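PDB 4TSZ: DNA polymerase III subunit beta from Pseudomonas aeruginosa, which tethers DNA polymerases and other proteins to DNA and confers processivity on them. Local coordinates for residues E[31-36]-E[70-75]. Numbering follows the deposited sequence.
Sequences LSNVLL and TVPARK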
ATOM      1  N   LEU E  31     -15.819 -21.825   4.708  1.00 51.65           N
ATOM      2  CA  LEU E  31     -14.426 -21.375   4.807  1.00 51.49           C
ATOM      3  C   LEU E  31     -14.288 -19.863   4.965  1.00 52.04           C
ATOM      4  O   LEU E  31     -13.272 -19.399   5.477  1.00 52.40           O
ATOM      5  CB  LEU E  31     -13.634 -21.861   3.581  1.00 52.53           C
ATOM      6  CG  LEU E  31     -12.547 -22.908   3.852  1.00 59.66           C
ATOM      7  CD1 LEU E  31     -13.154 -24.259   4.237  1.00 61.17           C
ATOM      8  CD2 LEU E  31     -11.651 -23.077   2.638  1.00 63.61           C
ATOM      9  N   SER E  32     -15.315 -19.095   4.527  1.00 46.12           N
ATOM     10  CA  SER E  32     -15.373 -17.636   4.642  1.00 44.02           C
ATOM     11  C   SER E  32     -15.873 -17.231   6.030  1.00 46.02           C
ATOM     12  O   SER E  32     -15.843 -16.050   6.377  1.00 45.71           O
ATOM     13  CB  SER E  32     -16.313 -17.061   3.584  1.00 45.82           C
ATOM     14  OG  SER E  32     -15.769 -17.209   2.285  1.00 54.13           O
ATOM     15  N   ASN E  33     -16.361 -18.217   6.806  1.00 42.07           N
ATOM     16  CA  ASN E  33     -16.947 -18.011   8.118  1.00 41.25           C
ATOM     17  C   ASN E  33     -16.030 -18.274   9.300  1.00 44.40           C
ATOM     18  O   ASN E  33     -15.081 -19.062   9.211  1.00 44.18           O
ATOM     19  CB  ASN E  33     -18.251 -18.816   8.248  1.00 38.61           C
ATOM     20  CG  ASN E  33     -19.403 -18.293   7.418  1.00 45.76           C
ATOM     21  OD1 ASN E  33     -19.237 -17.462   6.533  1.00 37.32           O
ATOM     22  ND2 ASN E  33     -20.614 -18.749   7.709  1.00 32.98           N
ATOM     23  N   VAL E  34     -16.331 -17.587  10.420  1.00 39.11           N
ATOM     24  CA  VAL E  34     -15.686 -17.783  11.702  1.00 38.26           C
ATOM     25  C   VAL E  34     -16.600 -18.707  12.515  1.00 41.18           C
ATOM     26  O   VAL E  34     -17.811 -18.476  12.573  1.00 40.32           O
ATOM     27  CB  VAL E  34     -15.314 -16.458  12.457  1.00 41.33           C
ATOM     28  CG1 VAL E  34     -16.507 -15.527  12.624  1.00 40.76           C
ATOM     29  CG2 VAL E  34     -14.681 -16.752  13.810  1.00 41.43           C
ATOM     30  N   LEU E  35     -16.031 -19.766  13.107  1.00 37.63           N
ATOM     31  CA  LEU E  35     -16.788 -20.663  13.975  1.00 37.39           C
ATOM     32  C   LEU E  35     -16.822 -20.023  15.376  1.00 43.49           C
ATOM     33  O   LEU E  35     -15.770 -19.726  15.940  1.00 44.62           O
ATOM     34  CB  LEU E  35     -16.152 -22.069  14.027  1.00 36.83           C
ATOM     35  CG  LEU E  35     -16.679 -23.040  15.115  1.00 39.71           C
ATOM     36  CD1 LEU E  35     -18.120 -23.463  14.851  1.00 39.33           C
ATOM     37  CD2 LEU E  35     -15.770 -24.254  15.263  1.00 37.33           C
ATOM     38  N   LEU E  36     -18.031 -19.795  15.907  1.00 39.79           N
ATOM     39  CA  LEU E  36     -18.272 -19.225  17.237  1.00 39.90           C
ATOM     40  C   LEU E  36     -18.786 -20.353  18.122  1.00 43.03           C
ATOM     41  O   LEU E  36     -19.767 -20.999  17.768  1.00 42.37           O
ATOM     42  CB  LEU E  36     -19.341 -18.112  17.139  1.00 40.14           C
ATOM     43  CG  LEU E  36     -18.926 -16.634  17.037  1.00 45.01           C
ATOM     44  CD1 LEU E  36     -17.559 -16.419  16.359  1.00 44.54           C
ATOM     45  CD2 LEU E  36     -20.019 -15.817  16.375  1.00 45.19           C
ATOM     46  N   THR E  70     -21.581 -20.551  12.718  1.00 42.10           N
ATOM     47  CA  THR E  70     -20.560 -19.937  11.867  1.00 40.86           C
ATOM     48  C   THR E  70     -21.193 -18.714  11.236  1.00 43.53           C
ATOM     49  O   THR E  70     -22.370 -18.750  10.900  1.00 43.92           O
ATOM     50  CB  THR E  70     -19.901 -20.911  10.855  1.00 43.34           C
ATOM     51  OG1 THR E  70     -20.709 -21.046   9.695  1.00 40.17           O
ATOM     52  CG2 THR E  70     -19.543 -22.276  11.452  1.00 41.94           C
ATOM     53  N   VAL E  71     -20.429 -17.630  11.106  1.00 40.29           N
ATOM     54  CA  VAL E  71     -20.882 -16.349  10.543  1.00 40.79           C
ATOM     55  C   VAL E  71     -19.807 -15.762   9.617  1.00 41.87           C
ATOM     56  O   VAL E  71     -18.633 -16.038   9.857  1.00 38.88           O
ATOM     57  CB  VAL E  71     -21.307 -15.311  11.639  1.00 46.19           C
ATOM     58  CG1 VAL E  71     -22.615 -15.708  12.307  1.00 47.52           C
ATOM     59  CG2 VAL E  71     -20.218 -15.103  12.682  1.00 46.01           C
ATOM     60  N   PRO E  72     -20.155 -14.919   8.596  1.00 40.20           N
ATOM     61  CA  PRO E  72     -19.105 -14.311   7.749  1.00 39.69           C
ATOM     62  C   PRO E  72     -18.070 -13.582   8.607  1.00 44.65           C
ATOM     63  O   PRO E  72     -18.421 -12.664   9.357  1.00 45.10           O
ATOM     64  CB  PRO E  72     -19.880 -13.357   6.838  1.00 41.35           C
ATOM     65  CG  PRO E  72     -21.247 -13.807   6.864  1.00 46.49           C
ATOM     66  CD  PRO E  72     -21.494 -14.470   8.179  1.00 42.43           C
ATOM     67  N   ALA E  73     -16.815 -14.063   8.563  1.00 42.30           N
ATOM     68  CA  ALA E  73     -15.721 -13.540   9.384  1.00 42.49           C
ATOM     69  C   ALA E  73     -15.385 -12.067   9.147  1.00 46.40           C
ATOM     70  O   ALA E  73     -15.332 -11.301  10.111  1.00 45.38           O
ATOM     71  CB  ALA E  73     -14.485 -14.420   9.243  1.00 43.22           C
ATOM     72  N   ARG E  74     -15.188 -11.665   7.877  1.00 43.64           N
ATOM     73  CA  ARG E  74     -14.868 -10.281   7.500  1.00 43.92           C
ATOM     74  C   ARG E  74     -15.993  -9.319   7.893  1.00 45.70           C
ATOM     75  O   ARG E  74     -15.716  -8.277   8.489  1.00 45.65           O
ATOM     76  CB  ARG E  74     -14.515 -10.179   5.996  1.00 45.93           C
ATOM     77  CG  ARG E  74     -14.120  -8.771   5.497  1.00 63.67           C
ATOM     78  CD  ARG E  74     -12.696  -8.366   5.847  1.00 83.11           C
ATOM     79  NE  ARG E  74     -11.697  -9.155   5.124  1.00102.68           N
ATOM     80  CZ  ARG E  74     -10.698  -8.636   4.415  1.00122.94           C
ATOM     81  NH1 ARG E  74     -10.547  -7.319   4.330  1.00110.66           N
ATOM     82  NH2 ARG E  74      -9.839  -9.429   3.791  1.00113.57           N
ATOM     83  N   LYS E  75     -17.256  -9.696   7.612  1.00 40.70           N
ATOM     84  CA  LYS E  75     -18.418  -8.883   7.968  1.00 39.99           C
ATOM     85  C   LYS E  75     -18.524  -8.650   9.474  1.00 41.75           C
ATOM     86  O   LYS E  75     -18.687  -7.502   9.878  1.00 40.11           O
ATOM     87  CB  LYS E  75     -19.720  -9.463   7.398  1.00 42.60           C
ATOM     88  CG  LYS E  75     -20.015  -8.964   5.997  1.00 42.47           C
ATOM     89  CD  LYS E  75     -21.152  -9.724   5.395  1.00 49.98           C
ATOM     90  CE  LYS E  75     -21.311  -9.434   3.931  1.00 51.42           C
ATOM     91  NZ  LYS E  75     -22.038 -10.536   3.250  1.00 54.56           N
TER
HETATM   92  O   HOH W   1     -15.067 -13.615   5.454  1.00 38.46           O
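V34 and V71 face each other as an antiparallel hydrogen-bonded pair: V34 N gives a bond of 2.8 Å to V71 O, and V71 N returns one of 3.1 Å to V34 O. Their side chains lie side by side on one face of the sheet, V34 CG1 resting 3.7 Å from V71 CG2. L36 CD2 reaches the same V71 methyl, and A73 CB closes on V34 CB at 3.9 Å. T70 and L35 share the opposite face, where T70 CG2 turns to L35 CD1. N33 crosses T70 at about a right angle. With N33 CG anti to its own carbonyl carbon (chi1 -71°), the amide extends over the V71–P72 peptide, and ND2 donates a nearly straight hydrogen bond to T70 OG1 (3.0 Å), which lies nearly in the amide plane. The pairing joins strand 67-72, outermost in its antiparallel sheet within the chain, to strand 33-39 in the N-terminal domain of the DNA polymerase III beta subunit. Where the strand passes into helix 73-82, P72 is the N-cap residue, and A73 N bonds S32 O at 3.1 Å on an in-plane lone pair. A water donates to that same S32 oxygen and accepts from R74 N, so two backbone N-H groups of the first helical turn are satisfied. Further out, T70 OG1 also hydrogen-bonds L112 O, L45 packs against V34 and L36, and K75 NZ forms salt bridges with E300 and E302 of the second subunit.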